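Local coordinates for putative periplasmic or exported protein (Salmonella enterica subsp. enterica serovar Typhimurium, PDB 4GQZ), which probably binds copper in the periplasm and so contributes to copper resistance, and forms a V-shaped dimer, at residues 94-99 with 109-114; 66-71 with 118-123; 4-9 with 56-61. One frame throughout, in Å; residues are numbered along the deposited sequence.

Contact 1: 94-99 with 109-114; sequences PFTVKV and QKEMQS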
loop_
_atom_site.group_PDB
_atom_site.type_symbol
_atom_site.label_atom_id
_atom_site.label_comp_id
_atom_site.label_asym_id
_atom_site.label_seq_id
_atom_site.Cartn_x
_atom_site.Cartn_y
_atom_site.Cartn_z
ATOM N N PRO B 94 -19.539 9.096 17.949
ATOM C CA PRO B 94 -19.010 7.761 18.223
ATOM C C PRO B 94 -19.902 6.702 17.609
ATOM O O PRO B 94 -21.117 6.759 17.777
ATOM C CB PRO B 94 -19.065 7.678 19.752
ATOM C CG PRO B 94 -20.225 8.544 20.131
ATOM C CD PRO B 94 -20.240 9.670 19.112
ATOM N N PHE B 95 -19.317 5.753 16.896
ATOM C CA PHE B 95 -20.101 4.667 16.320
ATOM C C PHE B 95 -19.534 3.313 16.737
ATOM O O PHE B 95 -18.358 3.209 17.082
ATOM C CB PHE B 95 -20.101 4.763 14.789
ATOM C CG PHE B 95 -20.817 5.970 14.253
ATOM C CD1 PHE B 95 -22.186 5.938 14.033
ATOM C CD2 PHE B 95 -20.120 7.139 13.967
ATOM C CE1 PHE B 95 -22.849 7.063 13.538
ATOM C CE2 PHE B 95 -20.764 8.256 13.469
ATOM C CZ PHE B 95 -22.134 8.225 13.256
ATOM N N THR B 96 -20.372 2.284 16.724
ATOM C CA THR B 96 -19.875 0.917 16.799
ATOM C C THR B 96 -19.902 0.315 15.392
ATOM O O THR B 96 -20.927 0.354 14.708
ATOM C CB THR B 96 -20.701 0.060 17.770
ATOM O OG1 THR B 96 -20.585 0.606 19.090
ATOM C CG2 THR B 96 -20.180 -1.361 17.793
ATOM N N VAL B 97 -18.771 -0.231 14.958
ATOM C CA VAL B 97 -18.617 -0.657 13.571
ATOM C C VAL B 97 -18.271 -2.143 13.508
ATOM O O VAL B 97 -17.317 -2.586 14.157
ATOM C CB VAL B 97 -17.502 0.159 12.875
ATOM C CG1 VAL B 97 -17.259 -0.339 11.439
ATOM C CG2 VAL B 97 -17.844 1.668 12.886
ATOM N N LYS B 98 -19.044 -2.913 12.746
ATOM C CA LYS B 98 -18.729 -4.327 12.561
ATOM C C LYS B 98 -18.709 -4.705 11.095
ATOM O O LYS B 98 -19.665 -4.439 10.369
ATOM C CB LYS B 98 -19.726 -5.233 13.295
ATOM C CG LYS B 98 -19.356 -6.715 13.183
ATOM C CD LYS B 98 -20.195 -7.614 14.102
ATOM C CE LYS B 98 -21.652 -7.635 13.695
ATOM N NZ LYS B 98 -22.456 -8.410 14.679
ATOM N N VAL B 99 -17.621 -5.324 10.652
ATOM C CA VAL B 99 -17.576 -5.848 9.297
ATOM C C VAL B 99 -17.366 -7.350 9.351
ATOM O O VAL B 99 -16.424 -7.824 9.996
ATOM C CB VAL B 99 -16.457 -5.212 8.472
ATOM C CG1 VAL B 99 -16.304 -5.948 7.135
ATOM C CG2 VAL B 99 -16.757 -3.746 8.239
ATOM N N GLN B 109 -14.437 -5.066 14.271
ATOM C CA GLN B 109 -15.409 -4.914 15.336
ATOM C C GLN B 109 -14.837 -3.967 16.367
ATOM O O GLN B 109 -13.976 -4.361 17.160
ATOM C CB GLN B 109 -15.708 -6.251 15.992
ATOM C CG GLN B 109 -16.322 -6.110 17.379
ATOM C CD GLN B 109 -17.808 -6.279 17.369
ATOM O OE1 GLN B 109 -18.546 -5.362 17.002
ATOM N NE2 GLN B 109 -18.271 -7.455 17.783
ATOM N N LYS B 110 -15.282 -2.713 16.344
ATOM C CA LYS B 110 -14.820 -1.748 17.339
ATOM C C LYS B 110 -15.576 -0.428 17.344
ATOM O O LYS B 110 -16.314 -0.111 16.410
ATOM C CB LYS B 110 -13.323 -1.473 17.193
ATOM C CG LYS B 110 -12.888 -0.885 15.866
ATOM C CD LYS B 110 -11.372 -0.707 15.890
ATOM C CE LYS B 110 -10.857 0.011 14.656
ATOM N NZ LYS B 110 -10.899 -0.827 13.423
ATOM N N GLU B 111 -15.373 0.330 18.420
ATOM C CA GLU B 111 -15.870 1.695 18.520
ATOM C C GLU B 111 -15.006 2.600 17.654
ATOM O O GLU B 111 -13.786 2.643 17.821
ATOM C CB GLU B 111 -15.807 2.179 19.974
ATOM C CG GLU B 111 -16.208 1.137 21.016
ATOM C CD GLU B 111 -17.593 0.568 20.778
ATOM O OE1 GLU B 111 -18.447 1.289 20.208
ATOM O OE2 GLU B 111 -17.828 -0.612 21.151
HETATM N N MSE B 112 -15.629 3.315 16.721
HETATM C CA MSE B 112 -14.902 4.254 15.879
HETATM C C MSE B 112 -15.593 5.616 15.894
HETATM O O MSE B 112 -16.819 5.701 15.971
HETATM C CB MSE B 112 -14.803 3.723 14.445
HETATM C CG MSE B 112 -14.251 2.305 14.357
HETATM SE SE MSE B 112 -14.022 1.733 12.499
HETATM C CE MSE B 112 -12.437 2.796 12.077
ATOM N N GLN B 113 -14.798 6.673 15.825
ATOM C CA GLN B 113 -15.301 8.039 15.809
ATOM C C GLN B 113 -15.330 8.555 14.378
ATOM O O GLN B 113 -14.316 8.493 13.686
ATOM C CB GLN B 113 -14.350 8.909 16.623
ATOM C CG GLN B 113 -14.864 10.292 16.939
ATOM C CD GLN B 113 -15.684 10.317 18.206
ATOM O OE1 GLN B 113 -16.132 9.274 18.694
ATOM N NE2 GLN B 113 -15.879 11.505 18.757
ATOM N N SER B 114 -16.477 9.053 13.915
ATOM C CA SER B 114 -16.536 9.669 12.583
ATOM C C SER B 114 -15.652 10.905 12.556
ATOM O O SER B 114 -15.415 11.523 13.594
ATOM C CB SER B 114 -17.970 10.041 12.196
ATOM O OG SER B 114 -18.524 10.963 13.126
#

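Contact 2: 66-71 with 118-123; sequences LSFAPY and GFIGVW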
loop_
_atom_site.group_PDB
_atom_site.type_symbol
_atom_site.label_atom_id
_atom_site.label_comp_id
_atom_site.label_asym_id
_atom_site.label_seq_id
_atom_site.Cartn_x
_atom_site.Cartn_y
_atom_site.Cartn_z
ATOM N N LEU B 66 -12.636 1.459 2.272
ATOM C CA LEU B 66 -14.037 1.819 2.225
ATOM C C LEU B 66 -14.314 2.970 3.197
ATOM O O LEU B 66 -14.022 2.871 4.395
ATOM C CB LEU B 66 -14.867 0.598 2.593
ATOM C CG LEU B 66 -16.375 0.820 2.648
ATOM C CD1 LEU B 66 -16.924 1.219 1.274
ATOM C CD2 LEU B 66 -17.043 -0.440 3.197
ATOM N N SER B 67 -14.889 4.062 2.698
ATOM C CA SER B 67 -15.250 5.174 3.589
ATOM C C SER B 67 -16.767 5.328 3.607
ATOM O O SER B 67 -17.400 5.425 2.559
ATOM C CB SER B 67 -14.533 6.475 3.166
ATOM O OG SER B 67 -14.626 7.488 4.170
ATOM N N PHE B 68 -17.367 5.309 4.793
ATOM C CA PHE B 68 -18.819 5.366 4.865
ATOM C C PHE B 68 -19.313 6.457 5.811
ATOM O O PHE B 68 -18.604 6.871 6.743
ATOM C CB PHE B 68 -19.362 3.988 5.281
ATOM C CG PHE B 68 -18.812 3.487 6.582
ATOM C CD1 PHE B 68 -17.632 2.763 6.620
ATOM C CD2 PHE B 68 -19.496 3.714 7.769
ATOM C CE1 PHE B 68 -17.124 2.285 7.822
ATOM C CE2 PHE B 68 -18.999 3.245 8.973
ATOM C CZ PHE B 68 -17.802 2.526 8.996
ATOM N N ALA B 69 -20.543 6.914 5.589
ATOM C CA ALA B 69 -21.074 8.020 6.364
ATOM C C ALA B 69 -22.482 7.667 6.787
ATOM O O ALA B 69 -23.392 7.679 5.969
ATOM C CB ALA B 69 -21.077 9.302 5.535
ATOM N N PRO B 70 -22.665 7.298 8.060
ATOM C CA PRO B 70 -24.036 6.994 8.492
ATOM C C PRO B 70 -24.880 8.264 8.503
ATOM O O PRO B 70 -24.330 9.368 8.573
ATOM C CB PRO B 70 -23.846 6.473 9.917
ATOM C CG PRO B 70 -22.419 5.907 9.929
ATOM C CD PRO B 70 -21.656 6.908 9.063
ATOM N N TYR B 71 -26.199 8.124 8.432
ATOM C CA TYR B 71 -27.046 9.301 8.497
ATOM C C TYR B 71 -28.355 9.030 9.219
ATOM O O TYR B 71 -28.731 7.879 9.439
ATOM C CB TYR B 71 -27.296 9.867 7.098
ATOM C CG TYR B 71 -28.274 9.092 6.242
ATOM C CD1 TYR B 71 -27.855 8.003 5.490
ATOM C CD2 TYR B 71 -29.618 9.476 6.153
ATOM C CE1 TYR B 71 -28.742 7.299 4.689
ATOM C CE2 TYR B 71 -30.506 8.777 5.348
ATOM C CZ TYR B 71 -30.058 7.698 4.620
ATOM O OH TYR B 71 -30.930 6.984 3.826
ATOM N N GLY B 118 -17.647 13.690 8.572
ATOM C CA GLY B 118 -18.770 12.785 8.778
ATOM C C GLY B 118 -18.559 11.350 8.320
ATOM O O GLY B 118 -19.483 10.519 8.397
ATOM N N PHE B 119 -17.348 11.040 7.851
ATOM C CA PHE B 119 -17.065 9.677 7.388
ATOM C C PHE B 119 -16.257 8.866 8.398
ATOM O O PHE B 119 -15.652 9.416 9.328
ATOM C CB PHE B 119 -16.328 9.710 6.045
ATOM C CG PHE B 119 -17.214 10.005 4.869
ATOM C CD1 PHE B 119 -17.606 11.321 4.577
ATOM C CD2 PHE B 119 -17.647 8.973 4.040
ATOM C CE1 PHE B 119 -18.424 11.605 3.481
ATOM C CE2 PHE B 119 -18.466 9.243 2.936
ATOM C CZ PHE B 119 -18.859 10.571 2.657
ATOM N N ILE B 120 -16.280 7.548 8.208
ATOM C CA ILE B 120 -15.334 6.636 8.841
ATOM C C ILE B 120 -14.702 5.791 7.744
ATOM O O ILE B 120 -15.409 5.297 6.865
ATOM C CB ILE B 120 -16.041 5.681 9.809
ATOM C CG1 ILE B 120 -16.756 6.480 10.910
ATOM C CG2 ILE B 120 -15.034 4.702 10.402
ATOM C CD1 ILE B 120 -17.815 5.712 11.644
ATOM N N GLY B 121 -13.385 5.607 7.786
ATOM C CA GLY B 121 -12.727 4.753 6.812
ATOM C C GLY B 121 -12.226 3.447 7.418
ATOM O O GLY B 121 -11.706 3.439 8.534
ATOM N N VAL B 122 -12.418 2.332 6.713
ATOM C CA VAL B 122 -11.805 1.075 7.141
ATOM C C VAL B 122 -10.952 0.468 6.040
ATOM O O VAL B 122 -11.243 0.625 4.855
ATOM C CB VAL B 122 -12.844 0.035 7.597
ATOM C CG1 VAL B 122 -13.523 0.499 8.875
ATOM C CG2 VAL B 122 -13.881 -0.208 6.497
ATOM N N TRP B 123 -9.909 -0.248 6.443
ATOM C CA TRP B 123 -9.039 -0.929 5.502
ATOM C C TRP B 123 -9.352 -2.415 5.513
ATOM O O TRP B 123 -9.249 -3.085 6.547
ATOM C CB TRP B 123 -7.581 -0.671 5.873
ATOM C CG TRP B 123 -7.163 0.774 5.663
ATOM C CD1 TRP B 123 -7.108 1.768 6.612
ATOM C CD2 TRP B 123 -6.738 1.373 4.433
ATOM N NE1 TRP B 123 -6.677 2.940 6.039
ATOM C CE2 TRP B 123 -6.436 2.726 4.707
ATOM C CE3 TRP B 123 -6.588 0.898 3.128
ATOM C CZ2 TRP B 123 -6.000 3.609 3.716
ATOM C CZ3 TRP B 123 -6.150 1.769 2.149
ATOM C CH2 TRP B 123 -5.864 3.116 2.447
HETATM O O HOH W 1 -22.108 11.099 8.458
#

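Contact 3: 4-9 with 56-61; sequences SSESAF and YTLPLG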
loop_
_atom_site.group_PDB
_atom_site.type_symbol
_atom_site.label_atom_id
_atom_site.label_comp_id
_atom_site.label_asym_id
_atom_site.label_seq_id
_atom_site.Cartn_x
_atom_site.Cartn_y
_atom_site.Cartn_z
ATOM N N SER B 4 9.525 15.356 -10.201
ATOM C CA SER B 4 8.272 15.583 -10.917
ATOM C C SER B 4 7.345 16.554 -10.180
ATOM O O SER B 4 7.520 16.809 -8.982
ATOM C CB SER B 4 7.544 14.263 -11.123
ATOM O OG SER B 4 7.237 13.656 -9.877
ATOM N N SER B 5 6.356 17.094 -10.894
ATOM C CA SER B 5 5.307 17.887 -10.263
ATOM C C SER B 5 4.590 17.060 -9.208
ATOM O O SER B 5 4.193 17.576 -8.157
ATOM C CB SER B 5 4.295 18.380 -11.306
ATOM O OG SER B 5 4.887 19.307 -12.193
ATOM N N GLU B 6 4.422 15.771 -9.501
ATOM C CA GLU B 6 3.775 14.846 -8.581
ATOM C C GLU B 6 4.556 14.744 -7.290
ATOM O O GLU B 6 3.989 14.853 -6.192
ATOM C CB GLU B 6 3.613 13.458 -9.233
ATOM C CG GLU B 6 3.032 12.379 -8.295
ATOM C CD GLU B 6 4.112 11.524 -7.637
ATOM O OE1 GLU B 6 5.190 11.359 -8.248
ATOM O OE2 GLU B 6 3.878 11.006 -6.513
ATOM N N SER B 7 5.863 14.539 -7.409
ATOM C CA SER B 7 6.704 14.446 -6.212
ATOM C C SER B 7 6.673 15.747 -5.423
ATOM O O SER B 7 6.582 15.743 -4.197
ATOM C CB SER B 7 8.142 14.103 -6.590
ATOM O OG SER B 7 8.217 12.771 -7.054
ATOM N N ALA B 8 6.720 16.865 -6.133
ATOM C CA ALA B 8 6.678 18.159 -5.461
ATOM C C ALA B 8 5.332 18.406 -4.760
ATOM O O ALA B 8 5.304 18.978 -3.666
ATOM C CB ALA B 8 7.014 19.286 -6.430
ATOM N N PHE B 9 4.230 17.975 -5.380
ATOM C CA PHE B 9 2.896 18.101 -4.779
ATOM C C PHE B 9 2.889 17.404 -3.431
ATOM O O PHE B 9 2.449 17.968 -2.436
ATOM C CB PHE B 9 1.832 17.470 -5.695
ATOM C CG PHE B 9 0.421 17.544 -5.150
ATOM C CD1 PHE B 9 -0.064 16.558 -4.312
ATOM C CD2 PHE B 9 -0.423 18.598 -5.500
ATOM C CE1 PHE B 9 -1.355 16.613 -3.811
ATOM C CE2 PHE B 9 -1.720 18.661 -5.010
ATOM C CZ PHE B 9 -2.185 17.667 -4.160
ATOM N N TYR B 56 -2.630 13.568 -10.329
ATOM C CA TYR B 56 -1.600 12.602 -9.975
ATOM C C TYR B 56 -2.303 11.382 -9.446
ATOM O O TYR B 56 -3.354 11.514 -8.817
ATOM C CB TYR B 56 -0.676 13.178 -8.900
ATOM C CG TYR B 56 -0.168 14.568 -9.248
ATOM C CD1 TYR B 56 0.579 14.784 -10.393
ATOM C CD2 TYR B 56 -0.446 15.657 -8.424
ATOM C CE1 TYR B 56 1.039 16.068 -10.727
ATOM C CE2 TYR B 56 0.007 16.936 -8.740
ATOM C CZ TYR B 56 0.747 17.126 -9.894
ATOM O OH TYR B 56 1.182 18.390 -10.199
ATOM N N THR B 57 -1.746 10.200 -9.706
ATOM C CA THR B 57 -2.352 8.951 -9.238
ATOM C C THR B 57 -1.382 8.094 -8.442
ATOM O O THR B 57 -0.315 7.714 -8.939
ATOM C CB THR B 57 -2.904 8.095 -10.396
ATOM O OG1 THR B 57 -1.857 7.821 -11.336
ATOM C CG2 THR B 57 -4.046 8.814 -11.101
ATOM N N LEU B 58 -1.755 7.784 -7.204
ATOM C CA LEU B 58 -0.922 6.963 -6.346
ATOM C C LEU B 58 -1.623 5.626 -6.153
ATOM O O LEU B 58 -2.758 5.581 -5.678
ATOM C CB LEU B 58 -0.717 7.636 -4.993
ATOM C CG LEU B 58 -0.179 9.065 -4.957
ATOM C CD1 LEU B 58 0.014 9.535 -3.515
ATOM C CD2 LEU B 58 1.112 9.203 -5.750
ATOM N N PRO B 59 -0.960 4.533 -6.542
ATOM C CA PRO B 59 -1.555 3.201 -6.359
ATOM C C PRO B 59 -1.760 2.888 -4.887
ATOM O O PRO B 59 -0.910 3.253 -4.051
ATOM C CB PRO B 59 -0.498 2.260 -6.943
ATOM C CG PRO B 59 0.303 3.127 -7.901
ATOM C CD PRO B 59 0.334 4.481 -7.248
ATOM N N LEU B 60 -2.879 2.237 -4.572
ATOM C CA LEU B 60 -3.105 1.720 -3.229
ATOM C C LEU B 60 -2.314 0.442 -2.991
ATOM O O LEU B 60 -1.648 -0.082 -3.892
ATOM C CB LEU B 60 -4.603 1.479 -2.986
ATOM C CG LEU B 60 -5.457 2.629 -2.435
ATOM C CD1 LEU B 60 -4.945 4.014 -2.813
ATOM C CD2 LEU B 60 -6.934 2.486 -2.831
ATOM N N GLY B 61 -2.386 -0.060 -1.764
ATOM C CA GLY B 61 -1.680 -1.267 -1.392
ATOM C C GLY B 61 -2.594 -2.473 -1.320
ATOM O O GLY B 61 -3.580 -2.545 -2.050
#

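Contact 1: 94-99 with 109-114
Phe-95 and Met-112 trade two backbone hydrogen bonds, Phe-95 N to Met-112 O at 2.7 Å and Met-112 N to Phe-95 O at 2.8 Å. Val-97 and Lys-110 repeat the pattern one hydrogen-bonded pair further on. The chain turns a corner at Lys-110, so strands 106-109 and 111-113 pair with 94-101 separately. In between, on the face shared by Pro-94, Lys-98, Gln-109 and Gln-113, Thr-96 OG1 donates to Glu-111 OE1 over a short 2.5 Å. The carboxylate receives it on its syn lone pair, and it can do so because the glutamate chain folds back at chi2 (-56°). On the reverse face the selenium of Met-112, a selenomethionine, lies against Val-97, with SE 3.8 Å from CB and as near to CG2. Ser-114 sits at the rim of the Phe-95 ring, OG in the ring plane and 3.5 Å from CE2; that hydroxyl is held by Met-90 O and Lys-93 N, which fixes it there. Further out, Ile-120 and Val-122 pack on Met-112, while Tyr-136 and Val-134 meet Phe-95. The Thr-96/Glu-111 face is mostly polar, while Phe-95, Val-97 and Met-112 turn to the interior, as in a beta-sandwich, consistent with the E-set clan.

Contact 2: 66-71 with 118-123
Phe-68 lays its ring across Ile-120, its hydrogen-bonded partner on the facing antiparallel strand. From CB the ring turns inward because CG stands between the backbone N and the carbonyl carbon (chi1 57°), which swings it over the neighbouring strand. CD1 comes first, 3.4 Å from Ile-120 O, and CE1 runs on past that oxygen toward Val-122 CG1, which lies at the ring edge. At the tip, CZ meets Ile-120 CB at 3.7 Å and also its CG2; on the other flank, Phe-68 CE2 touches Ile-120 CD1. The isoleucine CB thus makes a CH-pi contact over the face, displaced toward the rim. A second CH-pi contact forms just beyond the paired residues: Ala-69 CB stands over the centre of the Phe-119 ring, 3.7 Å from the centroid and 10° off the normal. Ser-67 OG touches Phe-119 CD2 at 3.4 Å but bonds to Asp-28. One water donates to both Pro-70 O and Gly-118 O, bridging the two segments. Strand 63-68 lies between 120-125 and 154-155 in its sheet; the Phe-68 and Ile-120 face packs against strands 94-101, 111-113 and 129-136, while Asp-28 approaches from the end of helix 20-28.

Contact 3: 4-9 with 56-61
Tyr-56 pushes its ring in among the side chains of Glu-6 and Phe-9 on the first turns of helix 5-12, and this is where the packing is tight. Glu-6 CA lies over one face of the ring, 3.8 Å from the centroid and 16° off the normal, a CH-pi contact set toward the rim; its CB follows at 3.5 Å from Tyr-56 CD1. Phe-9 CB comes in obliquely, 3.6 Å from Tyr-56 CE2. The two aromatic planes meet at 54°, neither stacked nor edge-to-face. Phe-9 has CG anti to its backbone nitrogen (chi1 180°), which carries its ring across the CD2/CE2 side of the tyrosine, where Tyr-56 CD2 lies over a face of the Phe-9 ring. Leu-58 CD2 touches the carboxylate oxygen OE2 of Glu-6 at 3.4 Å, a van der Waals contact.

The solvent side is at the phenol end, where Tyr-56 OH closely touches CB of exposed Ser-5, 3.3 Å away. The contact loosens along the strand: Thr-57 points away, and past Leu-58 the chain leaves the helix. The polar groups of the helix start look instead to the second subunit. Glu-6 OE1 accepts from Thr-57 N of that subunit, and Ser-4 OG and Ser-7 OG both bond to its Ile-55 O. Within its own chain Ser-4 caps the helix, its OG accepting from Ser-7 N at 3.0 Å. On the adjacent strand 46-50, Leu-49 touches both Phe-9 and Leu-58. The arrangement is an N-capped helix packed across the strand that is outermost in its antiparallel sheet within the chain, at the dimer interface.

How the contacts relate
Contacts 1 and 2 belong together: their centres are 10 Å apart, and contact 1 is nested inside the chain loop that contact 2 closes. Strand 120-125 follows 111-113, and the two sheets meet through Phe-95, Met-112 and Ser-114 packing on Ile-120 to form one apolar interior. Contact 3 comes earlier in the chain and stands apart, its centre 31 Å from contact 1 and 24 Å from contact 2, on the opposite side of the chain's centre from contact 1. Strand 63-68 is the next after 55-59, linking the regions in sequence. The second subunit reaches contact 3 and touches neither of the others, consistent with a V-shaped dimer joined through its N-terminal part.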